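Local coordinates for serine protease inhibitor (Schistosoma haematobium, PDB 3STO), which probably inhibits serine endopeptidases, as many members of the serpin family do, at residues E112-I117 and F194-Q199; N250-F255 and Q388-P393; K297-N302 and V345-E350. One frame throughout, in Å; residues are numbered along the deposited sequence.

Overall arrangement
Interactions 1 and 3 join neighbouring strands of what in serpins is called sheet A, while interaction 2 ties together two hairpin ends of sheet B, which packs beneath it. Their centres lie about 12 Å (1 and 2), 14 Å (1 and 3) and 19 Å (2 and 3) apart. Strands 186-197 and 339-348 run side by side and parallel, linking interactions 1 and 3 within sheet A; at their ends Trp198 NE1 is hydrogen-bonded to Asn349 O. Along the chain interaction 1 closes first, and interaction 3 is then nested inside the loop that interaction 2 closes, so segments far apart in sequence meet on two packed sheets, with Phe194 and Phe253 between them.

Interaction 1 (E112-I117 and F194-Q199); sequences ENVVRI and FRDFWQ
Val114 lays its CG1 methyl over one face of the Phe194 ring, 3.4 Å from CE2, and this is the tight part of the contact. The ring reaches that place because Phe194 swings CG opposite its own backbone N (chi1 -176°), which sets it alongside the valine with both side chains pointing the same way. Val115, which forms an antiparallel non-hydrogen-bonded pair with Phe194, brings CG2 obliquely to within 4.1 Å of Phe194 CD2. Phe253 then meets the Phe194 ring in an edge-to-face arrangement. Strand 112-124 is interrupted at Val114, yet the backbone there still connects: Arg195 N donates to Val114 O at 2.9 Å (148°), and the same oxygen takes a CA-H contact from Phe194 CA at 3.4 Å. Asp196, also buried, is held by other parts of the chain, with OD1 bonded to Thr105 OG1 and OD2 to the backbone N of Asn250.

The other side is looser and partly open to solvent. The bends of Arg195 at chi2 and chi3 bring NH1 to Glu112, whose CG sits at the guanidinium edge, 3.6 Å from Arg195 NH1. The charged ends are less well matched: Glu112 OE2 stays 4.0 Å from Arg195 NH1, a long salt bridge, and the carboxylate and guanidinium planes are 58° apart.

The chemistry is thus unevenly shared. Apolar packing and one good backbone bond fix Val114 against Phe194 and Arg195, whereas the attraction of Glu112 for Arg195 is probably weak and tolerant of movement.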
# COMPACT_ATOMS: atom_id res chain seq x y z
N GLU A 112 -20.04 2.61 2.13
CA GLU A 112 -18.76 3.00 2.69
C GLU A 112 -17.78 3.37 1.61
O GLU A 112 -18.02 3.15 0.41
CB GLU A 112 -18.18 1.82 3.46
CG GLU A 112 -19.18 1.10 4.35
CD GLU A 112 -19.20 1.69 5.74
OE1 GLU A 112 -18.72 2.84 5.91
OE2 GLU A 112 -19.68 1.00 6.67
N ASN A 113 -16.65 3.92 2.05
CA ASN A 113 -15.51 4.15 1.19
C ASN A 113 -14.88 2.83 0.85
O ASN A 113 -14.60 2.02 1.73
CB ASN A 113 -14.44 4.98 1.92
CG ASN A 113 -14.61 6.48 1.72
OD1 ASN A 113 -15.65 6.95 1.23
ND2 ASN A 113 -13.58 7.25 2.13
N VAL A 114 -14.61 2.61 -0.42
CA VAL A 114 -13.80 1.46 -0.79
C VAL A 114 -12.39 1.61 -0.16
O VAL A 114 -11.83 0.67 0.42
CB VAL A 114 -13.74 1.32 -2.34
CG1 VAL A 114 -12.67 0.35 -2.78
CG2 VAL A 114 -15.11 0.95 -2.91
N VAL A 115 -11.81 2.80 -0.28
CA VAL A 115 -10.45 3.02 0.17
C VAL A 115 -10.44 3.98 1.36
O VAL A 115 -11.04 5.05 1.30
CB VAL A 115 -9.61 3.65 -0.93
CG1 VAL A 115 -8.12 3.68 -0.52
CG2 VAL A 115 -9.84 2.95 -2.25
N ARG A 116 -9.77 3.60 2.44
CA ARG A 116 -9.59 4.49 3.57
C ARG A 116 -8.10 4.75 3.78
O ARG A 116 -7.31 3.84 4.08
CB ARG A 116 -10.25 3.97 4.84
N ILE A 117 -7.73 6.01 3.56
CA ILE A 117 -6.36 6.45 3.74
C ILE A 117 -6.25 7.14 5.09
O ILE A 117 -7.07 8.02 5.43
CB ILE A 117 -6.01 7.47 2.65
CG1 ILE A 117 -6.03 6.79 1.27
CG2 ILE A 117 -4.69 8.20 2.98
CD1 ILE A 117 -6.74 7.60 0.20
N PHE A 194 -8.33 -1.00 2.27
CA PHE A 194 -9.15 -1.28 1.12
C PHE A 194 -10.20 -2.33 1.47
O PHE A 194 -9.90 -3.31 2.12
CB PHE A 194 -8.27 -1.78 -0.03
CG PHE A 194 -9.01 -2.00 -1.30
CD1 PHE A 194 -9.76 -3.17 -1.49
CD2 PHE A 194 -9.00 -1.03 -2.31
CE1 PHE A 194 -10.47 -3.39 -2.69
CE2 PHE A 194 -9.70 -1.23 -3.49
CZ PHE A 194 -10.44 -2.41 -3.69
N ARG A 195 -11.43 -2.13 1.02
CA ARG A 195 -12.50 -3.08 1.29
C ARG A 195 -13.59 -3.06 0.21
O ARG A 195 -14.17 -2.01 -0.11
CB ARG A 195 -13.11 -2.82 2.67
CG ARG A 195 -14.21 -3.79 3.04
CD ARG A 195 -15.39 -3.06 3.68
NE ARG A 195 -15.37 -3.09 5.14
CZ ARG A 195 -15.97 -2.18 5.91
NH1 ARG A 195 -16.63 -1.17 5.34
NH2 ARG A 195 -15.92 -2.27 7.24
N ASP A 196 -13.84 -4.23 -0.38
CA ASP A 196 -14.94 -4.41 -1.30
C ASP A 196 -15.28 -5.90 -1.52
O ASP A 196 -14.44 -6.76 -1.35
CB ASP A 196 -14.64 -3.73 -2.63
CG ASP A 196 -15.92 -3.42 -3.44
OD1 ASP A 196 -17.03 -3.65 -2.91
OD2 ASP A 196 -15.81 -2.95 -4.60
N PHE A 197 -16.52 -6.16 -1.92
CA PHE A 197 -16.96 -7.48 -2.38
C PHE A 197 -16.41 -7.74 -3.76
O PHE A 197 -16.10 -6.79 -4.50
CB PHE A 197 -18.49 -7.51 -2.45
CG PHE A 197 -19.16 -7.50 -1.11
CD1 PHE A 197 -18.74 -8.35 -0.10
CD2 PHE A 197 -20.19 -6.63 -0.84
CE1 PHE A 197 -19.34 -8.34 1.15
CE2 PHE A 197 -20.80 -6.61 0.40
CZ PHE A 197 -20.37 -7.47 1.40
N TRP A 198 -16.25 -9.03 -4.09
CA TRP A 198 -16.02 -9.46 -5.47
C TRP A 198 -17.21 -9.06 -6.29
O TRP A 198 -18.34 -9.11 -5.82
CB TRP A 198 -15.85 -10.98 -5.59
CG TRP A 198 -14.70 -11.53 -4.82
CD1 TRP A 198 -14.77 -12.35 -3.73
CD2 TRP A 198 -13.31 -11.27 -5.06
NE1 TRP A 198 -13.50 -12.62 -3.27
CE2 TRP A 198 -12.58 -11.97 -4.07
CE3 TRP A 198 -12.60 -10.50 -6.01
CZ2 TRP A 198 -11.18 -11.95 -4.01
CZ3 TRP A 198 -11.22 -10.47 -5.94
CH2 TRP A 198 -10.52 -11.20 -4.95
N GLN A 199 -16.94 -8.66 -7.52
CA GLN A 199 -17.99 -8.55 -8.51
C GLN A 199 -18.70 -9.93 -8.66
O GLN A 199 -19.92 -10.00 -8.73
CB GLN A 199 -17.41 -8.02 -9.83
CG GLN A 199 -18.45 -7.56 -10.84
CD GLN A 199 -19.19 -8.75 -11.46
OE1 GLN A 199 -18.59 -9.77 -11.77
NE2 GLN A 199 -20.50 -8.62 -11.62

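Interaction 2 (N250-F255 and Q388-P393); sequences NTRFTF and QQLTMP
Two hairpin ends of serpin sheet B meet here: the type I beta turn from Asn250 to Phe253, between strands 241-247 and 253-260, and the loop from strand 381-387 to strand 392-399, which closes with a G1 beta bulge where Thr391 and Met392 both face Asp387. Gln388 N donates to Arg252 O at 2.8 Å, with a C=O...N angle of 161°. Gln388 CG also presses on Arg252 O, at 3.0 Å, while its amide NE2 lies 3.6 Å from Thr251 O, too loose for a hydrogen bond, with Thr254 CG2 farther off.

Past this backbone link the side chain of Arg252 does most of the work. It runs extended from CG to NE, with chi2 at 170°, and so carries the guanidinium along the neighbouring loop. Gln389 lays its amide over one face of that group; the two planes are only 23° apart, stacked, and OE1 is 3.6 Å from Arg252 NH1. At the guanidinium edge stands Leu390, its CG 3.6 Å from Arg252 NH2. Neither neighbour satisfies the charge. NH1 pairs with Glu103 OE2 and NE with Asp387 OD1, an oxygen that also accepts from the backbone N of both Gln389 and Leu390, so one carboxylate orders the loop and the arginine together.

The contact lies at the surface, with helix 82-101 beside it: Ser99 OG bonds to Arg252 NH2, and Leu100 touches the arginine. Phe253 turns inward to Val114 and Val115 of strand 112-124, and Met392, present as selenomethionine, rests on helix 18-30.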
# COMPACT_ATOMS: atom_id res chain seq x y z
N ASN A 250 -16.96 -2.59 -7.07
CA ASN A 250 -16.63 -1.35 -7.73
C ASN A 250 -15.53 -1.69 -8.74
O ASN A 250 -14.37 -1.96 -8.38
CB ASN A 250 -16.22 -0.28 -6.70
CG ASN A 250 -15.97 1.07 -7.35
OD1 ASN A 250 -15.57 1.12 -8.52
ND2 ASN A 250 -16.21 2.16 -6.61
N THR A 251 -15.88 -1.71 -10.01
CA THR A 251 -14.99 -2.33 -10.98
C THR A 251 -13.83 -1.47 -11.45
O THR A 251 -13.07 -1.86 -12.36
CB THR A 251 -15.75 -2.91 -12.17
OG1 THR A 251 -16.29 -1.85 -12.97
CG2 THR A 251 -16.86 -3.86 -11.67
N ARG A 252 -13.67 -0.30 -10.85
CA ARG A 252 -12.46 0.48 -11.04
C ARG A 252 -11.23 -0.30 -10.44
O ARG A 252 -10.10 -0.18 -10.89
CB ARG A 252 -12.63 1.85 -10.37
CG ARG A 252 -11.31 2.46 -9.93
CD ARG A 252 -11.46 3.89 -9.51
NE ARG A 252 -10.16 4.51 -9.30
CZ ARG A 252 -9.99 5.74 -8.83
NH1 ARG A 252 -11.05 6.48 -8.52
NH2 ARG A 252 -8.77 6.24 -8.68
N PHE A 253 -11.49 -1.08 -9.41
CA PHE A 253 -10.47 -1.86 -8.76
C PHE A 253 -10.59 -3.34 -9.14
O PHE A 253 -11.69 -3.89 -9.25
CB PHE A 253 -10.59 -1.68 -7.24
CG PHE A 253 -10.48 -0.24 -6.82
CD1 PHE A 253 -9.26 0.43 -6.92
CD2 PHE A 253 -11.60 0.45 -6.35
CE1 PHE A 253 -9.15 1.78 -6.56
CE2 PHE A 253 -11.50 1.77 -5.98
CZ PHE A 253 -10.27 2.44 -6.11
N THR A 254 -9.43 -3.97 -9.36
CA THR A 254 -9.37 -5.39 -9.68
C THR A 254 -8.22 -6.07 -8.94
O THR A 254 -7.23 -5.43 -8.59
CB THR A 254 -9.27 -5.61 -11.20
OG1 THR A 254 -9.35 -7.00 -11.47
CG2 THR A 254 -7.97 -5.06 -11.77
N PHE A 255 -8.39 -7.36 -8.65
CA PHE A 255 -7.35 -8.13 -7.99
C PHE A 255 -6.57 -8.87 -9.04
O PHE A 255 -7.12 -9.71 -9.72
CB PHE A 255 -7.98 -9.11 -7.03
CG PHE A 255 -6.99 -9.84 -6.18
CD1 PHE A 255 -6.21 -9.15 -5.23
CD2 PHE A 255 -6.91 -11.22 -6.24
CE1 PHE A 255 -5.31 -9.85 -4.38
CE2 PHE A 255 -6.01 -11.93 -5.42
CZ PHE A 255 -5.21 -11.22 -4.48
N GLN A 388 -7.80 0.97 -12.06
CA GLN A 388 -7.94 1.00 -13.53
C GLN A 388 -8.00 2.40 -14.06
O GLN A 388 -7.82 2.65 -15.24
CB GLN A 388 -9.15 0.19 -14.01
CG GLN A 388 -9.12 -1.23 -13.53
CD GLN A 388 -9.36 -2.23 -14.63
OE1 GLN A 388 -8.63 -2.28 -15.64
NE2 GLN A 388 -10.38 -3.05 -14.45
N GLN A 389 -8.24 3.34 -13.16
CA GLN A 389 -8.23 4.73 -13.54
C GLN A 389 -6.81 5.31 -13.45
O GLN A 389 -6.28 5.86 -14.42
CB GLN A 389 -9.24 5.49 -12.69
CG GLN A 389 -9.41 6.92 -13.08
CD GLN A 389 -10.41 7.56 -12.22
OE1 GLN A 389 -11.54 7.03 -12.06
NE2 GLN A 389 -10.03 8.68 -11.58
N LEU A 390 -6.18 5.15 -12.29
CA LEU A 390 -4.79 5.56 -12.13
C LEU A 390 -3.82 4.68 -12.93
O LEU A 390 -2.66 5.03 -13.05
CB LEU A 390 -4.41 5.54 -10.67
CG LEU A 390 -5.29 6.38 -9.74
CD1 LEU A 390 -4.76 6.29 -8.32
CD2 LEU A 390 -5.34 7.83 -10.18
N THR A 391 -4.32 3.57 -13.47
CA THR A 391 -3.48 2.53 -14.09
C THR A 391 -2.21 2.18 -13.30
O THR A 391 -1.10 2.14 -13.84
CB THR A 391 -3.14 2.83 -15.58
OG1 THR A 391 -2.46 4.08 -15.66
CG2 THR A 391 -4.40 2.89 -16.40
N MSE A 392 -2.39 1.90 -12.02
CA MSE A 392 -1.26 1.51 -11.21
C MSE A 392 -1.75 0.68 -10.04
O MSE A 392 -2.93 0.69 -9.71
CB MSE A 392 -0.53 2.74 -10.69
CG MSE A 392 -1.28 3.43 -9.57
SE MSE A 392 -0.54 5.21 -9.07
CE MSE A 392 1.34 4.68 -8.80
N PRO A 393 -0.85 -0.07 -9.42
CA PRO A 393 -1.31 -0.79 -8.23
C PRO A 393 -1.33 0.12 -7.02
O PRO A 393 -0.43 0.94 -6.79
CB PRO A 393 -0.24 -1.88 -8.06
CG PRO A 393 1.02 -1.24 -8.63
CD PRO A 393 0.54 -0.41 -9.81

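Interaction 3 (K297-N302 and V345-E350); sequences KFTLKN and VLKLNE
Phe298 holds CG between its backbone N and carbonyl carbon (chi1 62°), which tips the ring across to the partner strand, while Leu346 carries its CG opposite the backbone N (chi1 -178°) and brings CD2 up to the ring's edge, 3.8 Å from Phe298 CE2. Leu348 lies alongside the phenylalanine, pointing the same way, with CB over one face of the ring and CD2 3.5 Å from Phe298 CE1. Strand 392-399 backs two of these side chains: Val399 touches Phe298, and Met395 and Ala397 touch Leu346. Leu300, on the same apolar side, packs with Leu346 against Leu40 of strand 39-41.

The strands are antiparallel. Leu300 and Leu346 form a hydrogen-bonded pair in which Leu346 N donates to Leu300 O and Leu300 N donates back to Leu346 O, each at 2.7 Å. The side chains of Thr299, Lys301, Val345 and Lys347 leave by the other face. There Thr299 CB packs 3.7 Å from Lys347 CB, and Lys347 sends NZ on to the carbonyl of Ala355.

At one end Lys297, bent at chi3, makes a salt bridge from NZ to Glu350 OE1 at 3.1 Å, the oxygen accepting through its syn lone pair. A water closes a second path, accepting from Lys297 NZ and donating to Glu350 OE2 at 2.7 Å; OE2 is also bonded to Thr207 OG1.

Glu350 is buried, yet a lysine, a hydroxyl and a water attend its two oxygens. Such surroundings would be expected to stabilise its negative charge and to tie Glu350 to the start of segment 297-302.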
# COMPACT_ATOMS: atom_id res chain seq x y z
N LYS A 297 -7.70 -18.82 0.51
CA LYS A 297 -8.17 -17.75 1.35
C LYS A 297 -7.07 -17.49 2.37
O LYS A 297 -6.46 -18.40 2.90
CB LYS A 297 -9.50 -18.09 2.00
CG LYS A 297 -9.41 -19.06 3.09
CD LYS A 297 -10.82 -19.50 3.50
CE LYS A 297 -11.73 -18.31 3.72
NZ LYS A 297 -13.02 -18.73 4.39
N PHE A 298 -6.75 -16.22 2.60
CA PHE A 298 -5.67 -15.86 3.50
C PHE A 298 -5.81 -14.45 4.01
O PHE A 298 -6.60 -13.62 3.49
CB PHE A 298 -4.30 -16.01 2.82
CG PHE A 298 -4.12 -15.11 1.63
CD1 PHE A 298 -4.61 -15.47 0.38
CD2 PHE A 298 -3.46 -13.90 1.76
CE1 PHE A 298 -4.43 -14.62 -0.71
CE2 PHE A 298 -3.30 -13.04 0.66
CZ PHE A 298 -3.78 -13.41 -0.57
N THR A 299 -5.05 -14.16 5.06
CA THR A 299 -4.90 -12.78 5.43
C THR A 299 -3.48 -12.46 5.84
O THR A 299 -2.93 -13.12 6.72
CB THR A 299 -5.95 -12.33 6.48
OG1 THR A 299 -5.33 -11.51 7.47
CG2 THR A 299 -6.63 -13.49 7.11
N LEU A 300 -2.88 -11.49 5.15
CA LEU A 300 -1.57 -10.95 5.57
C LEU A 300 -1.72 -9.68 6.37
O LEU A 300 -2.46 -8.76 5.99
CB LEU A 300 -0.65 -10.60 4.39
CG LEU A 300 -0.40 -11.51 3.23
CD1 LEU A 300 0.74 -10.92 2.42
CD2 LEU A 300 -0.10 -12.93 3.69
N LYS A 301 -0.96 -9.63 7.45
CA LYS A 301 -0.72 -8.40 8.19
C LYS A 301 0.76 -8.06 8.19
O LYS A 301 1.61 -8.93 8.14
CB LYS A 301 -1.23 -8.55 9.62
CG LYS A 301 -2.68 -8.62 9.60
CD LYS A 301 -3.32 -8.88 10.95
CE LYS A 301 -4.76 -9.36 10.68
NZ LYS A 301 -5.65 -9.50 11.92
N ASN A 302 1.09 -6.78 8.22
CA ASN A 302 2.48 -6.43 8.38
C ASN A 302 2.68 -4.99 8.79
O ASN A 302 1.76 -4.16 8.67
CB ASN A 302 3.29 -6.81 7.13
CG ASN A 302 3.29 -5.75 6.07
OD1 ASN A 302 2.53 -4.77 6.12
ND2 ASN A 302 4.15 -5.92 5.10
N VAL A 345 -3.05 -4.63 6.06
CA VAL A 345 -3.76 -5.91 6.12
C VAL A 345 -4.34 -6.26 4.76
O VAL A 345 -4.91 -5.40 4.09
CB VAL A 345 -4.86 -5.94 7.18
CG1 VAL A 345 -5.78 -4.74 7.05
CG2 VAL A 345 -5.65 -7.27 7.09
N LEU A 346 -4.14 -7.51 4.35
CA LEU A 346 -4.74 -8.07 3.14
C LEU A 346 -5.49 -9.33 3.55
O LEU A 346 -4.88 -10.36 3.80
CB LEU A 346 -3.67 -8.43 2.09
CG LEU A 346 -4.11 -9.00 0.72
CD1 LEU A 346 -5.03 -8.06 -0.05
CD2 LEU A 346 -2.90 -9.35 -0.15
N LYS A 347 -6.81 -9.22 3.64
CA LYS A 347 -7.66 -10.36 3.97
C LYS A 347 -8.52 -10.79 2.76
O LYS A 347 -9.41 -10.05 2.30
CB LYS A 347 -8.53 -10.02 5.18
CG LYS A 347 -9.65 -10.95 5.43
CD LYS A 347 -10.48 -10.46 6.59
CE LYS A 347 -11.77 -11.27 6.75
NZ LYS A 347 -12.81 -10.52 7.51
N LEU A 348 -8.26 -11.98 2.23
CA LEU A 348 -9.04 -12.49 1.10
C LEU A 348 -9.93 -13.65 1.53
O LEU A 348 -9.50 -14.55 2.24
CB LEU A 348 -8.09 -12.98 0.02
CG LEU A 348 -8.23 -12.61 -1.45
CD1 LEU A 348 -7.67 -11.23 -1.66
CD2 LEU A 348 -7.42 -13.62 -2.25
N ASN A 349 -11.19 -13.62 1.13
CA ASN A 349 -12.10 -14.71 1.41
C ASN A 349 -13.11 -14.77 0.27
O ASN A 349 -12.92 -14.10 -0.74
CB ASN A 349 -12.75 -14.56 2.81
CG ASN A 349 -13.66 -13.34 2.90
OD1 ASN A 349 -14.10 -12.80 1.89
ND2 ASN A 349 -13.96 -12.90 4.12
N GLU A 350 -14.16 -15.58 0.43
CA GLU A 350 -15.16 -15.81 -0.62
C GLU A 350 -16.01 -14.59 -0.95
O GLU A 350 -16.51 -14.48 -2.05
CB GLU A 350 -16.10 -16.97 -0.24
CG GLU A 350 -15.45 -18.33 -0.19
CD GLU A 350 -14.84 -18.67 1.17
OE1 GLU A 350 -14.76 -17.77 2.06
OE2 GLU A 350 -14.43 -19.84 1.35
O HOH W 1 -14.89 -21.19 3.70